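Local coordinates for protein synthesis inhibitor I (Hordeum vulgare, PDB 4FBC) that belongs to the plant ribosome-inactivating proteins, a family of inhibitors of protein synthesis, and holds adenosine monophosphate in a pocket, at residues H44-R49 with K223-P228. The protein carries 3 engineered substitutions. Numbering follows the deposited sequence.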
ATOM      1  N   HIS A  44     -12.535   8.793 -11.996  1.00 13.24           N
ATOM      2  CA  HIS A  44     -11.200   9.228 -12.399  1.00 12.41           C
ATOM      3  C   HIS A  44     -10.244   8.054 -12.602  1.00 12.34           C
ATOM      4  O   HIS A  44      -9.716   7.488 -11.635  1.00 12.86           O
ATOM      5  CB  HIS A  44     -10.623  10.195 -11.344  1.00 12.37           C
ATOM      6  CG  HIS A  44      -9.353  10.869 -11.766  1.00 14.18           C
ATOM      7  ND1 HIS A  44      -8.502  11.480 -10.869  1.00 13.54           N
ATOM      8  CD2 HIS A  44      -8.794  11.025 -12.987  1.00 15.02           C
ATOM      9  CE1 HIS A  44      -7.471  11.987 -11.524  1.00 17.19           C
ATOM     10  NE2 HIS A  44      -7.624  11.728 -12.811  1.00 15.18           N
ATOM     11  N   PHE A  45     -10.034   7.689 -13.866  1.00 14.29           N
ATOM     12  CA  PHE A  45      -9.005   6.720 -14.227  1.00 13.01           C
ATOM     13  C   PHE A  45      -7.956   7.427 -15.065  1.00 15.21           C
ATOM     14  O   PHE A  45      -8.227   8.478 -15.640  1.00 17.01           O
ATOM     15  CB  PHE A  45      -9.606   5.603 -15.094  1.00 11.28           C
ATOM     16  CG  PHE A  45     -10.470   4.643 -14.350  1.00 16.18           C
ATOM     17  CD1 PHE A  45     -11.766   4.994 -13.983  1.00 14.48           C
ATOM     18  CD2 PHE A  45     -10.016   3.359 -14.080  1.00 14.16           C
ATOM     19  CE1 PHE A  45     -12.582   4.078 -13.310  1.00 16.44           C
ATOM     20  CE2 PHE A  45     -10.819   2.442 -13.404  1.00 19.25           C
ATOM     21  CZ  PHE A  45     -12.107   2.809 -13.019  1.00 17.65           C
ATOM     22  N   SER A  46      -6.758   6.842 -15.154  1.00 13.78           N
ATOM     23  CA  SER A  46      -5.721   7.328 -16.069  1.00 13.72           C
ATOM     24  C   SER A  46      -5.173   6.132 -16.825  1.00 16.78           C
ATOM     25  O   SER A  46      -4.645   5.212 -16.202  1.00 14.67           O
ATOM     26  CB  SER A  46      -4.572   7.982 -15.289  1.00 16.56           C
ATOM     27  OG  SER A  46      -3.573   8.475 -16.177  1.00 19.67           O
ATOM     28  N   HIS A  47      -5.292   6.155 -18.157  1.00 13.95           N
ATOM     29  CA  HIS A  47      -4.856   5.036 -19.009  1.00 16.58           C
ATOM     30  C   HIS A  47      -5.420   3.714 -18.499  1.00 17.76           C
ATOM     31  O   HIS A  47      -4.719   2.689 -18.442  1.00 16.62           O
ATOM     32  CB  HIS A  47      -3.326   4.996 -19.098  1.00 18.28           C
ATOM     33  CG  HIS A  47      -2.731   6.255 -19.650  1.00 19.92           C
ATOM     34  ND1 HIS A  47      -2.114   6.312 -20.883  1.00 21.68           N
ATOM     35  CD2 HIS A  47      -2.687   7.512 -19.147  1.00 18.80           C
ATOM     36  CE1 HIS A  47      -1.703   7.548 -21.108  1.00 21.06           C
ATOM     37  NE2 HIS A  47      -2.038   8.295 -20.074  1.00 23.07           N
ATOM     38  N   ASN A  48      -6.696   3.760 -18.126  1.00 15.05           N
ATOM     39  CA  ASN A  48      -7.429   2.605 -17.604  1.00 15.03           C
ATOM     40  C   ASN A  48      -6.823   2.000 -16.333  1.00 14.33           C
ATOM     41  O   ASN A  48      -7.014   0.815 -16.042  1.00 12.46           O
ATOM     42  CB  ASN A  48      -7.626   1.533 -18.686  1.00 17.61           C
ATOM     43  CG  ASN A  48      -8.769   0.580 -18.366  1.00 21.17           C
ATOM     44  OD1 ASN A  48      -9.651   0.899 -17.559  1.00 17.27           O
ATOM     45  ND2 ASN A  48      -8.765  -0.594 -18.999  1.00 15.71           N
ATOM     46  N   ARG A  49      -6.101   2.824 -15.576  1.00 13.07           N
ATOM     47  CA  ARG A  49      -5.655   2.438 -14.246  1.00 12.57           C
ATOM     48  C   ARG A  49      -6.426   3.297 -13.255  1.00 11.81           C
ATOM     49  O   ARG A  49      -6.677   4.479 -13.521  1.00 11.82           O
ATOM     50  CB  ARG A  49      -4.155   2.694 -14.063  1.00 11.35           C
ATOM     51  CG  ARG A  49      -3.250   1.904 -15.000  1.00 13.53           C
ATOM     52  CD  ARG A  49      -3.589   0.412 -15.002  1.00 12.07           C
ATOM     53  NE  ARG A  49      -3.609  -0.156 -13.655  1.00 11.58           N
ATOM     54  CZ  ARG A  49      -4.289  -1.244 -13.313  1.00 13.95           C
ATOM     55  NH1 ARG A  49      -5.002  -1.892 -14.231  1.00 14.85           N
ATOM     56  NH2 ARG A  49      -4.257  -1.689 -12.059  1.00 11.37           N
ATOM     57  N   LYS A 223      -0.198  13.847 -15.937  1.00 18.41           N
ATOM     58  CA  LYS A 223       0.112  14.962 -16.830  1.00 20.01           C
ATOM     59  C   LYS A 223      -0.227  14.662 -18.285  1.00 21.19           C
ATOM     60  O   LYS A 223      -0.599  15.562 -19.044  1.00 21.87           O
ATOM     61  CB  LYS A 223       1.584  15.364 -16.688  1.00 15.86           C
ATOM     62  CG  LYS A 223       1.877  16.101 -15.396  1.00 19.08           C
ATOM     63  CD  LYS A 223       3.344  16.435 -15.252  1.00 23.51           C
ATOM     64  CE  LYS A 223       3.594  17.157 -13.935  1.00 32.49           C
ATOM     65  NZ  LYS A 223       5.041  17.510 -13.753  1.00 33.46           N
ATOM     66  N   THR A 224      -0.122  13.399 -18.681  1.00 19.79           N
ATOM     67  CA  THR A 224      -0.399  13.038 -20.068  1.00 19.29           C
ATOM     68  C   THR A 224      -1.892  13.075 -20.415  1.00 21.16           C
ATOM     69  O   THR A 224      -2.269  13.087 -21.595  1.00 20.13           O
ATOM     70  CB  THR A 224       0.214  11.655 -20.443  1.00 21.24           C
ATOM     71  OG1 THR A 224      -0.463  10.617 -19.725  1.00 21.29           O
ATOM     72  CG2 THR A 224       1.710  11.622 -20.123  1.00 20.68           C
ATOM     73  N   ASP A 225      -2.741  13.110 -19.390  1.00 17.75           N
ATOM     74  CA  ASP A 225      -4.190  13.154 -19.603  1.00 20.10           C
ATOM     75  C   ASP A 225      -4.717  14.570 -19.839  1.00 23.18           C
ATOM     76  O   ASP A 225      -5.831  14.753 -20.346  1.00 23.34           O
ATOM     77  CB  ASP A 225      -4.930  12.550 -18.410  1.00 19.30           C
ATOM     78  CG  ASP A 225      -4.570  11.102 -18.167  1.00 20.30           C
ATOM     79  OD1 ASP A 225      -4.245  10.383 -19.146  1.00 25.12           O
ATOM     80  OD2 ASP A 225      -4.639  10.685 -16.989  1.00 21.61           O
ATOM     81  N   VAL A 226      -3.922  15.567 -19.458  1.00 21.96           N
ATOM     82  CA  VAL A 226      -4.335  16.962 -19.589  1.00 28.46           C
ATOM     83  C   VAL A 226      -4.515  17.307 -21.064  1.00 31.16           C
ATOM     84  O   VAL A 226      -3.564  17.215 -21.843  1.00 30.81           O
ATOM     85  CB  VAL A 226      -3.294  17.919 -18.959  1.00 23.84           C
ATOM     86  CG1 VAL A 226      -3.700  19.368 -19.185  1.00 26.28           C
ATOM     87  CG2 VAL A 226      -3.137  17.644 -17.470  1.00 24.28           C
ATOM     88  N   LYS A 227      -5.735  17.669 -21.456  1.00 35.57           N
ATOM     89  CA  LYS A 227      -5.992  18.035 -22.849  1.00 42.29           C
ATOM     90  C   LYS A 227      -5.287  19.350 -23.162  1.00 37.94           C
ATOM     91  O   LYS A 227      -5.405  20.316 -22.407  1.00 43.31           O
ATOM     92  CB  LYS A 227      -7.497  18.147 -23.135  1.00 42.15           C
ATOM     93  CG  LYS A 227      -8.283  16.831 -23.017  1.00 45.63           C
ATOM     94  CD  LYS A 227      -7.569  15.663 -23.703  1.00 48.14           C
ATOM     95  CE  LYS A 227      -8.559  14.633 -24.258  1.00 51.62           C
ATOM     96  NZ  LYS A 227      -9.776  14.477 -23.405  1.00 48.17           N
ATOM     97  N   PRO A 228      -4.539  19.390 -24.274  1.00 48.70           N
ATOM     98  CA  PRO A 228      -3.780  20.597 -24.617  1.00 51.43           C
ATOM     99  C   PRO A 228      -4.707  21.746 -24.978  1.00 58.63           C
ATOM    100  O   PRO A 228      -5.871  21.511 -25.319  1.00 58.22           O
ATOM    101  CB  PRO A 228      -3.001  20.187 -25.876  1.00 51.96           C
ATOM    102  CG  PRO A 228      -3.196  18.717 -26.029  1.00 52.46           C
ATOM    103  CD  PRO A 228      -4.456  18.361 -25.323  1.00 44.55           C
TER
HETATM  104  O   HOH W   1      -6.222  12.270 -15.373  1.00 19.80           O
HETATM  105  O   HOH W   2      -6.351   8.392 -19.741  1.00 19.18           O
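Asp225 OD2 is gripped by two donors: the hydroxyl of Ser46, whose OG gives it a hydrogen bond of 2.6 Å at the lone pair on the side of the other carboxylate oxygen, and a water that bridges it to the ring of His44. The bridging water lies 2.8 Å from Asp225 OD2 and in the plane of the His44 ring, 3.0 Å from His44 NE2. A second water donates to Asp225 OD1 and accepts from the backbone N of His47, so that direct and water-mediated bonds together fix the rotation of the carboxylate. These groups join a β-hairpin with a two-residue loop, its type I' turn running from Ser46 to Arg49 between strands 45-46 and 49-50, to the C-terminal end of helix 214-225, at the surface of the ribosome-inactivating protein fold. His47, at the first corner of the turn, extends its ring towards the helix end with CG anti to its carbonyl carbon (chi1 -59°). His47 NE2 donates to Thr224 OG1 over 2.8 Å, a bent bond (145° at the hydrogen) with the hydroxyl 22° out of the ring plane. That hydroxyl is also hydrogen-bonded to the carbonyl O of Leu221, one turn back in the helix, which steadies it as an acceptor for the histidine. Asp225 OD1 comes obliquely to the same ring, 3.2 Å from His47 NE2 but too poorly angled for a hydrogen bond; its negative charge would nevertheless tend to favour a protonated imidazole. Ala248 and Ala252 of helix 248-254 also touch the His47 side chain.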